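Long-range contacts in 3-oxoacyl-[acyl-carrier protein] synthase (Thermus thermophilus, PDB 1UB7), which probably catalyses the first condensation of fatty acid synthesis, joining acetyl-CoA and malonyl-ACP into 3-oxobutanoyl-ACP with loss of CO2 and CoA: residues 246-251 and 304-309; 136-141 and 276-281; 7-12 and 282-287; 42-47 and 155-160. All blocks are in the same frame, centred on the assembly; numbering follows the deposited sequence.

Contact 1: 246-251 and 304-309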
loop_
_atom_site.group_PDB
_atom_site.type_symbol
_atom_site.label_atom_id
_atom_site.label_comp_id
_atom_site.label_asym_id
_atom_site.label_seq_id
_atom_site.Cartn_x
_atom_site.Cartn_y
_atom_site.Cartn_z
ATOM N N HIS A 246 -2.654 18.453 7.753
ATOM C CA HIS A 246 -2.758 17.273 8.584
ATOM C C HIS A 246 -3.043 17.846 9.978
ATOM O O HIS A 246 -2.439 18.836 10.370
ATOM C CB HIS A 246 -1.420 16.532 8.592
ATOM C CG HIS A 246 -1.377 15.370 9.533
ATOM N ND1 HIS A 246 -0.197 14.867 10.040
ATOM C CD2 HIS A 246 -2.366 14.601 10.048
ATOM C CE1 HIS A 246 -0.461 13.839 10.826
ATOM N NE2 HIS A 246 -1.770 13.657 10.848
ATOM N N GLN A 247 -3.966 17.244 10.714
ATOM C CA GLN A 247 -4.291 17.727 12.055
ATOM C C GLN A 247 -3.481 16.970 13.094
ATOM O O GLN A 247 -4.007 16.102 13.783
ATOM C CB GLN A 247 -5.780 17.541 12.354
ATOM C CG GLN A 247 -6.698 18.227 11.363
ATOM C CD GLN A 247 -6.612 19.734 11.434
ATOM O OE1 GLN A 247 -6.981 20.337 12.441
ATOM N NE2 GLN A 247 -6.124 20.351 10.365
ATOM N N ALA A 248 -2.201 17.302 13.207
ATOM C CA ALA A 248 -1.336 16.635 14.172
ATOM C C ALA A 248 -1.088 17.488 15.419
ATOM O O ALA A 248 -1.138 16.994 16.549
ATOM C CB ALA A 248 -0.010 16.284 13.514
ATOM N N ASN A 249 -0.825 18.771 15.200
ATOM C CA ASN A 249 -0.537 19.694 16.286
ATOM C C ASN A 249 -0.879 21.138 15.908
ATOM O O ASN A 249 -0.485 21.634 14.847
ATOM C CB ASN A 249 0.945 19.571 16.663
ATOM C CG ASN A 249 1.385 20.621 17.654
ATOM O OD1 ASN A 249 1.617 21.778 17.295
ATOM N ND2 ASN A 249 1.498 20.226 18.917
ATOM N N LEU A 250 -1.614 21.808 16.789
ATOM C CA LEU A 250 -2.027 23.186 16.553
ATOM C C LEU A 250 -0.834 24.141 16.406
ATOM O O LEU A 250 -0.847 25.024 15.550
ATOM C CB LEU A 250 -2.951 23.650 17.685
ATOM C CG LEU A 250 -3.659 25.000 17.538
ATOM C CD1 LEU A 250 -4.563 25.013 16.310
ATOM C CD2 LEU A 250 -4.475 25.252 18.791
ATOM N N ARG A 251 0.198 23.963 17.229
ATOM C CA ARG A 251 1.375 24.828 17.150
ATOM C C ARG A 251 1.968 24.721 15.753
ATOM O O ARG A 251 2.332 25.731 15.142
ATOM C CB ARG A 251 2.430 24.415 18.188
ATOM C CG ARG A 251 1.896 24.286 19.613
ATOM C CD ARG A 251 1.141 25.537 20.036
ATOM N NE ARG A 251 -0.057 25.206 20.806
ATOM C CZ ARG A 251 -1.135 25.983 20.877
ATOM N NH1 ARG A 251 -1.162 27.138 20.225
ATOM N NH2 ARG A 251 -2.191 25.595 21.584
ATOM N N VAL A 304 -2.245 19.289 2.646
ATOM C CA VAL A 304 -0.840 19.091 2.909
ATOM C C VAL A 304 -0.688 18.225 4.152
ATOM O O VAL A 304 -1.461 18.359 5.100
ATOM C CB VAL A 304 -0.117 20.468 3.098
ATOM C CG1 VAL A 304 -0.710 21.222 4.284
ATOM C CG2 VAL A 304 1.380 20.260 3.299
ATOM N N SER A 305 0.298 17.324 4.142
ATOM C CA SER A 305 0.532 16.436 5.282
ATOM C C SER A 305 1.989 15.981 5.380
ATOM O O SER A 305 2.733 15.997 4.402
ATOM C CB SER A 305 -0.393 15.209 5.206
ATOM O OG SER A 305 -0.172 14.317 6.293
ATOM N N PHE A 306 2.375 15.580 6.582
ATOM C CA PHE A 306 3.727 15.131 6.888
ATOM C C PHE A 306 3.548 13.946 7.820
ATOM O O PHE A 306 2.486 13.800 8.418
ATOM C CB PHE A 306 4.485 16.219 7.654
ATOM C CG PHE A 306 3.837 16.587 8.972
ATOM C CD1 PHE A 306 2.841 17.569 9.032
ATOM C CD2 PHE A 306 4.168 15.900 10.147
ATOM C CE1 PHE A 306 2.180 17.864 10.246
ATOM C CE2 PHE A 306 3.511 16.184 11.364
ATOM C CZ PHE A 306 2.516 17.168 11.409
ATOM N N GLY A 307 4.578 13.121 7.974
ATOM C CA GLY A 307 4.450 11.987 8.867
ATOM C C GLY A 307 5.606 11.011 8.824
ATOM O O GLY A 307 6.686 11.324 8.294
ATOM N N ALA A 308 5.371 9.819 9.375
ATOM C CA ALA A 308 6.398 8.778 9.415
ATOM C C ALA A 308 6.861 8.408 8.013
ATOM O O ALA A 308 6.085 8.438 7.040
ATOM C CB ALA A 308 5.880 7.543 10.129
ATOM N N GLY A 309 8.141 8.057 7.931
ATOM C CA GLY A 309 8.748 7.676 6.672
ATOM C C GLY A 309 10.233 7.976 6.693
ATOM O O GLY A 309 11.041 7.049 6.733
#

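Contact 2: 136-141 and 276-281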
loop_
_atom_site.group_PDB
_atom_site.type_symbol
_atom_site.label_atom_id
_atom_site.label_comp_id
_atom_site.label_asym_id
_atom_site.label_seq_id
_atom_site.Cartn_x
_atom_site.Cartn_y
_atom_site.Cartn_z
ATOM N N GLY A 136 -9.108 6.915 4.049
ATOM C CA GLY A 136 -8.062 7.225 5.011
ATOM C C GLY A 136 -8.641 6.735 6.327
ATOM O O GLY A 136 -9.608 7.313 6.810
ATOM N N ALA A 137 -8.092 5.662 6.895
ATOM C CA ALA A 137 -8.621 5.113 8.147
ATOM C C ALA A 137 -7.552 4.578 9.095
ATOM O O ALA A 137 -6.705 3.765 8.705
ATOM C CB ALA A 137 -9.639 4.006 7.840
ATOM N N GLU A 138 -7.633 5.016 10.356
ATOM C CA GLU A 138 -6.674 4.647 11.410
ATOM C C GLU A 138 -7.274 4.335 12.770
ATOM O O GLU A 138 -8.105 5.079 13.268
ATOM C CB GLU A 138 -5.669 5.780 11.621
ATOM C CG GLU A 138 -4.706 5.986 10.481
ATOM C CD GLU A 138 -3.500 5.081 10.574
ATOM O OE1 GLU A 138 -3.664 3.884 10.891
ATOM O OE2 GLU A 138 -2.383 5.571 10.317
ATOM N N ALA A 139 -6.830 3.240 13.376
ATOM C CA ALA A 139 -7.277 2.865 14.715
ATOM C C ALA A 139 -6.003 2.876 15.562
ATOM O O ALA A 139 -5.523 1.837 15.999
ATOM C CB ALA A 139 -7.892 1.472 14.709
ATOM N N LEU A 140 -5.448 4.061 15.777
ATOM C CA LEU A 140 -4.214 4.182 16.538
ATOM C C LEU A 140 -4.343 3.708 17.970
ATOM O O LEU A 140 -3.373 3.240 18.559
ATOM C CB LEU A 140 -3.722 5.624 16.492
ATOM C CG LEU A 140 -3.306 5.961 15.056
ATOM C CD1 LEU A 140 -3.235 7.474 14.845
ATOM C CD2 LEU A 140 -1.973 5.264 14.761
ATOM N N SER A 141 -5.546 3.800 18.519
ATOM C CA SER A 141 -5.772 3.371 19.890
ATOM C C SER A 141 -5.483 1.892 20.072
ATOM O O SER A 141 -5.600 1.369 21.171
ATOM C CB SER A 141 -7.216 3.658 20.307
ATOM O OG SER A 141 -8.122 2.835 19.609
ATOM N N ASN A 276 -4.992 13.559 16.620
ATOM C CA ASN A 276 -4.333 13.212 15.364
ATOM C C ASN A 276 -4.914 11.899 14.843
ATOM O O ASN A 276 -4.583 10.832 15.345
ATOM C CB ASN A 276 -2.821 13.045 15.589
ATOM C CG ASN A 276 -2.029 12.928 14.285
ATOM O OD1 ASN A 276 -2.469 12.303 13.319
ATOM N ND2 ASN A 276 -0.842 13.517 14.266
ATOM N N THR A 277 -5.780 11.979 13.837
ATOM C CA THR A 277 -6.378 10.776 13.258
ATOM C C THR A 277 -5.609 10.274 12.048
ATOM O O THR A 277 -6.135 9.522 11.237
ATOM C CB THR A 277 -7.810 11.008 12.812
ATOM O OG1 THR A 277 -7.832 12.030 11.805
ATOM C CG2 THR A 277 -8.664 11.397 14.001
ATOM N N SER A 278 -4.370 10.720 11.918
ATOM C CA SER A 278 -3.513 10.268 10.843
ATOM C C SER A 278 -4.121 10.438 9.460
ATOM O O SER A 278 -4.536 11.530 9.090
ATOM C CB SER A 278 -3.162 8.804 11.086
ATOM O OG SER A 278 -2.226 8.344 10.140
ATOM N N THR A 279 -4.165 9.355 8.693
ATOM C CA THR A 279 -4.718 9.408 7.337
ATOM C C THR A 279 -6.156 9.925 7.243
ATOM O O THR A 279 -6.545 10.464 6.209
ATOM C CB THR A 279 -4.650 8.020 6.646
ATOM O OG1 THR A 279 -5.276 7.030 7.477
ATOM C CG2 THR A 279 -3.201 7.628 6.383
ATOM N N ALA A 280 -6.944 9.774 8.308
ATOM C CA ALA A 280 -8.332 10.244 8.299
ATOM C C ALA A 280 -8.442 11.734 8.564
ATOM O O ALA A 280 -9.490 12.345 8.361
ATOM C CB ALA A 280 -9.152 9.485 9.345
ATOM N N SER A 281 -7.337 12.315 9.000
ATOM C CA SER A 281 -7.277 13.715 9.375
ATOM C C SER A 281 -7.863 14.706 8.373
ATOM O O SER A 281 -8.789 15.465 8.683
ATOM C CB SER A 281 -5.823 14.062 9.674
ATOM O OG SER A 281 -5.737 15.256 10.408
#

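Contact 3: 7-12 and 282-287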
loop_
_atom_site.group_PDB
_atom_site.type_symbol
_atom_site.label_atom_id
_atom_site.label_comp_id
_atom_site.label_asym_id
_atom_site.label_seq_id
_atom_site.Cartn_x
_atom_site.Cartn_y
_atom_site.Cartn_z
ATOM N N LEU A 7 -17.692 12.555 -0.711
ATOM C CA LEU A 7 -16.898 12.538 0.517
ATOM C C LEU A 7 -17.760 12.171 1.712
ATOM O O LEU A 7 -18.951 12.471 1.745
ATOM C CB LEU A 7 -16.278 13.920 0.755
ATOM C CG LEU A 7 -15.702 14.270 2.138
ATOM C CD1 LEU A 7 -14.344 13.591 2.345
ATOM C CD2 LEU A 7 -15.554 15.786 2.247
ATOM N N GLY A 8 -17.142 11.519 2.689
ATOM C CA GLY A 8 -17.828 11.133 3.909
ATOM C C GLY A 8 -16.758 10.834 4.947
ATOM O O GLY A 8 -15.608 10.581 4.575
ATOM N N ALA A 9 -17.103 10.865 6.237
ATOM C CA ALA A 9 -16.135 10.573 7.301
ATOM C C ALA A 9 -16.839 10.089 8.552
ATOM O O ALA A 9 -18.054 10.184 8.661
ATOM C CB ALA A 9 -15.277 11.801 7.611
ATOM N N TYR A 10 -16.068 9.575 9.501
ATOM C CA TYR A 10 -16.631 9.021 10.726
ATOM C C TYR A 10 -15.608 9.023 11.846
ATOM O O TYR A 10 -14.411 8.899 11.596
ATOM C CB TYR A 10 -17.050 7.568 10.462
ATOM C CG TYR A 10 -17.381 6.749 11.701
ATOM C CD1 TYR A 10 -18.679 6.726 12.224
ATOM C CD2 TYR A 10 -16.407 5.957 12.324
ATOM C CE1 TYR A 10 -18.998 5.927 13.330
ATOM C CE2 TYR A 10 -16.716 5.156 13.427
ATOM C CZ TYR A 10 -18.014 5.147 13.919
ATOM O OH TYR A 10 -18.343 4.343 14.981
ATOM N N VAL A 11 -16.072 9.189 13.080
ATOM C CA VAL A 11 -15.180 9.114 14.235
ATOM C C VAL A 11 -15.907 8.230 15.199
ATOM O O VAL A 11 -17.130 8.199 15.216
ATOM C CB VAL A 11 -14.922 10.463 14.936
ATOM C CG1 VAL A 11 -13.850 11.243 14.197
ATOM C CG2 VAL A 11 -16.209 11.253 15.049
ATOM N N PRO A 12 -15.168 7.460 15.995
ATOM C CA PRO A 12 -15.883 6.603 16.939
ATOM C C PRO A 12 -16.723 7.461 17.898
ATOM O O PRO A 12 -16.464 8.655 18.087
ATOM C CB PRO A 12 -14.756 5.853 17.645
ATOM C CG PRO A 12 -13.691 5.791 16.607
ATOM C CD PRO A 12 -13.725 7.181 16.009
ATOM N N ILE A 282 -7.309 14.710 7.171
ATOM C CA ILE A 282 -7.760 15.627 6.147
ATOM C C ILE A 282 -9.188 15.356 5.673
ATOM O O ILE A 282 -9.975 16.291 5.488
ATOM C CB ILE A 282 -6.749 15.627 4.992
ATOM C CG1 ILE A 282 -5.426 16.199 5.527
ATOM C CG2 ILE A 282 -7.284 16.412 3.817
ATOM C CD1 ILE A 282 -4.262 16.145 4.571
ATOM N N PRO A 283 -9.550 14.079 5.453
ATOM C CA PRO A 283 -10.941 13.920 5.013
ATOM C C PRO A 283 -11.950 14.342 6.100
ATOM O O PRO A 283 -13.012 14.873 5.778
ATOM C CB PRO A 283 -11.029 12.440 4.615
ATOM C CG PRO A 283 -9.816 11.790 5.297
ATOM C CD PRO A 283 -8.763 12.857 5.191
ATOM N N LEU A 284 -11.616 14.121 7.375
ATOM C CA LEU A 284 -12.488 14.538 8.485
ATOM C C LEU A 284 -12.671 16.050 8.451
ATOM O O LEU A 284 -13.772 16.553 8.674
ATOM C CB LEU A 284 -11.881 14.149 9.841
ATOM C CG LEU A 284 -12.120 12.707 10.286
ATOM C CD1 LEU A 284 -11.251 12.377 11.459
ATOM C CD2 LEU A 284 -13.616 12.522 10.639
ATOM N N ALA A 285 -11.583 16.767 8.174
ATOM C CA ALA A 285 -11.607 18.223 8.093
ATOM C C ALA A 285 -12.366 18.727 6.867
ATOM O O ALA A 285 -13.172 19.654 6.973
ATOM C CB ALA A 285 -10.173 18.782 8.086
ATOM N N LEU A 286 -12.109 18.135 5.705
ATOM C CA LEU A 286 -12.807 18.565 4.489
ATOM C C LEU A 286 -14.318 18.462 4.655
ATOM O O LEU A 286 -15.063 19.334 4.193
ATOM C CB LEU A 286 -12.388 17.714 3.290
ATOM C CG LEU A 286 -10.964 17.925 2.799
ATOM C CD1 LEU A 286 -10.594 16.814 1.841
ATOM C CD2 LEU A 286 -10.851 19.285 2.147
ATOM N N LYS A 287 -14.758 17.388 5.308
ATOM C CA LYS A 287 -16.181 17.151 5.532
ATOM C C LYS A 287 -16.812 18.308 6.299
ATOM O O LYS A 287 -17.862 18.817 5.896
ATOM C CB LYS A 287 -16.409 15.847 6.306
ATOM C CG LYS A 287 -17.885 15.589 6.599
ATOM C CD LYS A 287 -18.080 14.473 7.616
ATOM C CE LYS A 287 -19.556 14.261 7.918
ATOM N NZ LYS A 287 -19.736 13.087 8.795
#

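Contact 4: 42-47 and 155-160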
loop_
_atom_site.group_PDB
_atom_site.type_symbol
_atom_site.label_atom_id
_atom_site.label_comp_id
_atom_site.label_asym_id
_atom_site.label_seq_id
_atom_site.Cartn_x
_atom_site.Cartn_y
_atom_site.Cartn_z
ATOM N N ARG A 42 -11.586 10.954 19.796
ATOM C CA ARG A 42 -12.497 9.816 19.778
ATOM C C ARG A 42 -11.726 8.506 19.852
ATOM O O ARG A 42 -10.604 8.428 19.384
ATOM C CB ARG A 42 -13.351 9.857 18.511
ATOM C CG ARG A 42 -14.150 11.138 18.355
ATOM C CD ARG A 42 -14.931 11.461 19.626
ATOM N NE ARG A 42 -15.837 12.588 19.423
ATOM C CZ ARG A 42 -17.049 12.492 18.876
ATOM N NH1 ARG A 42 -17.516 11.313 18.477
ATOM N NH2 ARG A 42 -17.798 13.577 18.719
ATOM N N VAL A 43 -12.325 7.483 20.451
ATOM C CA VAL A 43 -11.672 6.178 20.585
ATOM C C VAL A 43 -12.611 5.056 20.127
ATOM O O VAL A 43 -13.771 4.987 20.551
ATOM C CB VAL A 43 -11.234 5.915 22.054
ATOM C CG1 VAL A 43 -10.500 4.582 22.163
ATOM C CG2 VAL A 43 -10.335 7.056 22.538
ATOM N N ALA A 44 -12.099 4.180 19.264
ATOM C CA ALA A 44 -12.891 3.078 18.722
ATOM C C ALA A 44 -13.390 2.126 19.796
ATOM O O ALA A 44 -12.678 1.834 20.760
ATOM C CB ALA A 44 -12.072 2.305 17.686
ATOM N N ALA A 45 -14.613 1.632 19.626
ATOM C CA ALA A 45 -15.169 0.701 20.596
ATOM C C ALA A 45 -14.238 -0.509 20.700
ATOM O O ALA A 45 -13.389 -0.734 19.830
ATOM C CB ALA A 45 -16.563 0.272 20.177
ATOM N N GLU A 46 -14.404 -1.288 21.764
ATOM C CA GLU A 46 -13.561 -2.448 22.014
ATOM C C GLU A 46 -13.381 -3.371 20.811
ATOM O O GLU A 46 -12.265 -3.795 20.506
ATOM C CB GLU A 46 -14.126 -3.255 23.180
ATOM C CG GLU A 46 -13.156 -4.294 23.730
ATOM C CD GLU A 46 -13.846 -5.330 24.602
ATOM O OE1 GLU A 46 -14.652 -4.932 25.473
ATOM O OE2 GLU A 46 -13.578 -6.540 24.416
ATOM N N ASP A 47 -14.477 -3.689 20.137
ATOM C CA ASP A 47 -14.420 -4.574 18.987
ATOM C C ASP A 47 -14.644 -3.800 17.687
ATOM O O ASP A 47 -15.283 -4.298 16.755
ATOM C CB ASP A 47 -15.482 -5.650 19.144
ATOM C CG ASP A 47 -16.878 -5.062 19.242
ATOM O OD1 ASP A 47 -16.999 -3.875 19.628
ATOM O OD2 ASP A 47 -17.859 -5.777 18.941
ATOM N N PHE A 155 -2.978 10.911 19.699
ATOM C CA PHE A 155 -3.770 10.271 18.674
ATOM C C PHE A 155 -5.234 9.971 18.944
ATOM O O PHE A 155 -5.623 9.612 20.054
ATOM C CB PHE A 155 -3.025 9.004 18.230
ATOM C CG PHE A 155 -1.576 9.257 17.826
ATOM C CD1 PHE A 155 -1.268 10.092 16.746
ATOM C CD2 PHE A 155 -0.523 8.681 18.536
ATOM C CE1 PHE A 155 0.065 10.350 16.380
ATOM C CE2 PHE A 155 0.811 8.935 18.176
ATOM C CZ PHE A 155 1.100 9.772 17.094
ATOM N N GLY A 156 -6.035 10.147 17.894
ATOM C CA GLY A 156 -7.462 9.874 17.928
ATOM C C GLY A 156 -7.795 8.958 16.751
ATOM O O GLY A 156 -7.097 8.988 15.739
ATOM N N ASP A 157 -8.846 8.150 16.878
ATOM C CA ASP A 157 -9.263 7.216 15.826
ATOM C C ASP A 157 -10.217 7.849 14.820
ATOM O O ASP A 157 -10.970 8.764 15.160
ATOM C CB ASP A 157 -9.948 5.989 16.433
ATOM C CG ASP A 157 -9.037 5.204 17.369
ATOM O OD1 ASP A 157 -7.807 5.156 17.122
ATOM O OD2 ASP A 157 -9.562 4.621 18.348
ATOM N N GLY A 158 -10.195 7.355 13.583
ATOM C CA GLY A 158 -11.085 7.910 12.580
ATOM C C GLY A 158 -11.074 7.246 11.215
ATOM O O GLY A 158 -10.270 6.355 10.931
ATOM N N GLY A 159 -11.995 7.700 10.369
ATOM C CA GLY A 159 -12.119 7.183 9.023
ATOM C C GLY A 159 -12.701 8.233 8.099
ATOM O O GLY A 159 -13.608 8.977 8.467
ATOM N N GLY A 160 -12.160 8.308 6.894
ATOM C CA GLY A 160 -12.651 9.261 5.926
ATOM C C GLY A 160 -12.597 8.591 4.568
ATOM O O GLY A 160 -11.872 7.612 4.383
HETATM O O HOH W 1 -10.584 11.021 17.025
#

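Contact 1: 246-251 and 304-309
H246 and F306 meet obliquely across this buried contact, their ring centroids 5.0 Å apart and their planes inclined at 57°. The imidazole does not stack: its ND1 alone comes over one face of the phenyl ring, toward the rim, 3.8 Å from CZ. Both torsions serve this meeting. H246 extends its ring with CG anti to the backbone N (chi1 174°), whereas F306 takes a chi1 of 60°, CG between its own N and carbonyl carbon, and so brings the far end of its ring back toward H246 and A248. That end meets A248 by its CB, which lies 3.4 Å from F306 CZ and over one face of the imidazole, so that a single methyl group touches both rings. On the strand side, S305 OG lies 3.4 Å from H246 CB. Polar links are two but both weak: H246 N donates to V304 O at 2.9 Å with a bent angle, and H246 ND1 reaches F306 O at 3.3 Å. The first carries on, just past the end of strand 242-245, the parallel pairing of that strand with 300-307, in which V304 is bonded to V244. F217, A218 and M222 of helix 211-233 pack against F306, backing the ring that H246 touches. The other imidazole nitrogen, NE2, is hydrogen-bonded to N276 OD1; this bond, with the weak one at ND1, probably limits the turning of the ring. H246, N276 and C110 are the predicted catalytic residues, consistent with the Cys-His-Asn triad of FabH condensing enzymes.

Contact 2: 136-141 and 276-281
This is a fully buried contact, partly polar and partly close van der Waals packing, between the end of strand 131-138 and the loop that leads into helix 281-292. Its polar centre is the E138 carboxylate, where S278 OG donates to OE2 at 2.8 Å, on the lone pair that points away from the other oxygen. N80 ND2 is a second partner of OE2, and T81 OG1 pairs with OE1, so the buried group is held at both oxygens. With CG anti to the carbonyl carbon (chi1 -69°), E138 CG comes 3.3 Å from S278 CB and 3.2 Å from T279 OG1, and a bend at chi2 (-85°) turns the carboxylate toward S278 OG; the E138 and T279 side chains cross at about a right angle. The threonine hydroxyl has its own partner in A78 O. With an alanine here in place of E138, S278 OG and N80 ND2 would probably lose their acceptor, and a gap would be likely to open beside T279. Farther along, L140 CD1 touches N276 O at 3.7 Å. N276, a predicted active-site residue, closes an Asx turn, its OD1 accepting from S278 N at 2.8 Å in the carbonyl plane; the turn holds the N276 amide against the backbone of S278, the residue that bonds E138. At the other end G136 lies close under A280, whose CB is 3.4 Å from G136 O, and a side chain on this glycine would run into T279 O. Strand 131-138 runs between strands 158-165 and 72-78, bonded to both, while A137, pointing away from the loop, packs on T50 and A54 of helix 50-64.

Contact 3: 7-12 and 282-287
Strand 7-10 passes steeply across helix 282-287, the two short axes 7.5 Å apart at their closest and at 113° to each other, with A9 and L284 nearest by their CA atoms. L7 straddles the helix backbone with its two methyl groups. CD2 reaches K287 N at 3.5 Å and L286 CB at 3.9 Å, while CD1 sits against P283, the two side chains crossing at about a right angle. CG lies anti to the backbone N (chi1 164°), an orientation that carries both branches onto the helix. With an alanine in place of L7, the helix at P283 and K287 would probably lose its cover, opening a gap between strand and helix. In the thiolase fold, helices are sandwiched between two sheets; helix 281-292 fits that central layer, since I282 and L286 touch L303 of the other sheet and W113 of helix 112-125 lies against I282, P283 and L286. Beyond L7, A9 CB meets L284 CD2 at 3.5 Å. L284 CD2 also lies 3.8 Å from V11 CG1, so one leucine branch serves one residue of the strand and one just past its end. K287 runs fully extended past A9, its CD 3.9 Å from A9 CB, and its NZ makes a weak hydrogen bond to A9 O at 3.4 Å. The stronger partner of that ammonium group is D60 of helix 50-64, in a salt bridge through OD2, and this carboxylate oxygen also accepts from A9 N.

Contact 4: 42-47 and 155-160
D157 reaches across to the backbone of 42-44 and is held there by two nearly straight hydrogen bonds, fastening the strand 40-43 of a small antiparallel pair to the start of strand 158-165 in one main sheet of the thiolase fold. Its amide N donates to R42 O at 3.1 Å (173°). Its side chain returns to the same segment two residues on: OD2 accepts from A44 N at 2.7 Å (172°), through the lone pair pointing away from OD1. With CG anti to the carbonyl carbon (chi1 -61°), the carboxylate stays on the side of the 42-44 backbone. D157 OD2 also lies 3.4 Å from V43 CA and 3.5 Å from A44 CB, so carbon atoms of both residues crowd it beside the bond. A water bridges the two backbones, accepting from R42 N at 2.9 Å and donating to D157 O at 3.0 Å. Around this shell, S141 OG is hydrogen-bonded to OD2, a second bond that is likely to steady the carboxylate facing A44. G156, which packs by its CA against R42 O, is bonded through its backbone to N276, while V43 pairs with R14 of the companion strand 14-17. The R42 side chain leads away from D157 and lies against V11 and V15, its NH1 hydrogen-bonded to P12 O. At the far end of the loop, D47 O is hydrogen-bonded to NH2 of R196 of the second subunit.

Overall arrangement
From the N terminus, strand 3-10 opens contact 3, whose loop closes only when helix 281-292 packs on it; contacts 2 and 4 lie wholly inside. Contact 4 starts at 42-47 and closes at 155-160, after contact 2 has begun at 136-141, so these two cross. Contact 1 opens at 246-251, in series after contact 4, and closes last at 304-309, crossing both 2 and 3. Strands 3-10, 158-165 and 131-138 are successive neighbours in one sheet, linking contacts 2, 3 and 4, whereas contact 1 lies at the other sheet. The loop 276-280 and the helix that follows it join the two halves: S281 OG bonds Q247 N, and I282 packs on S305.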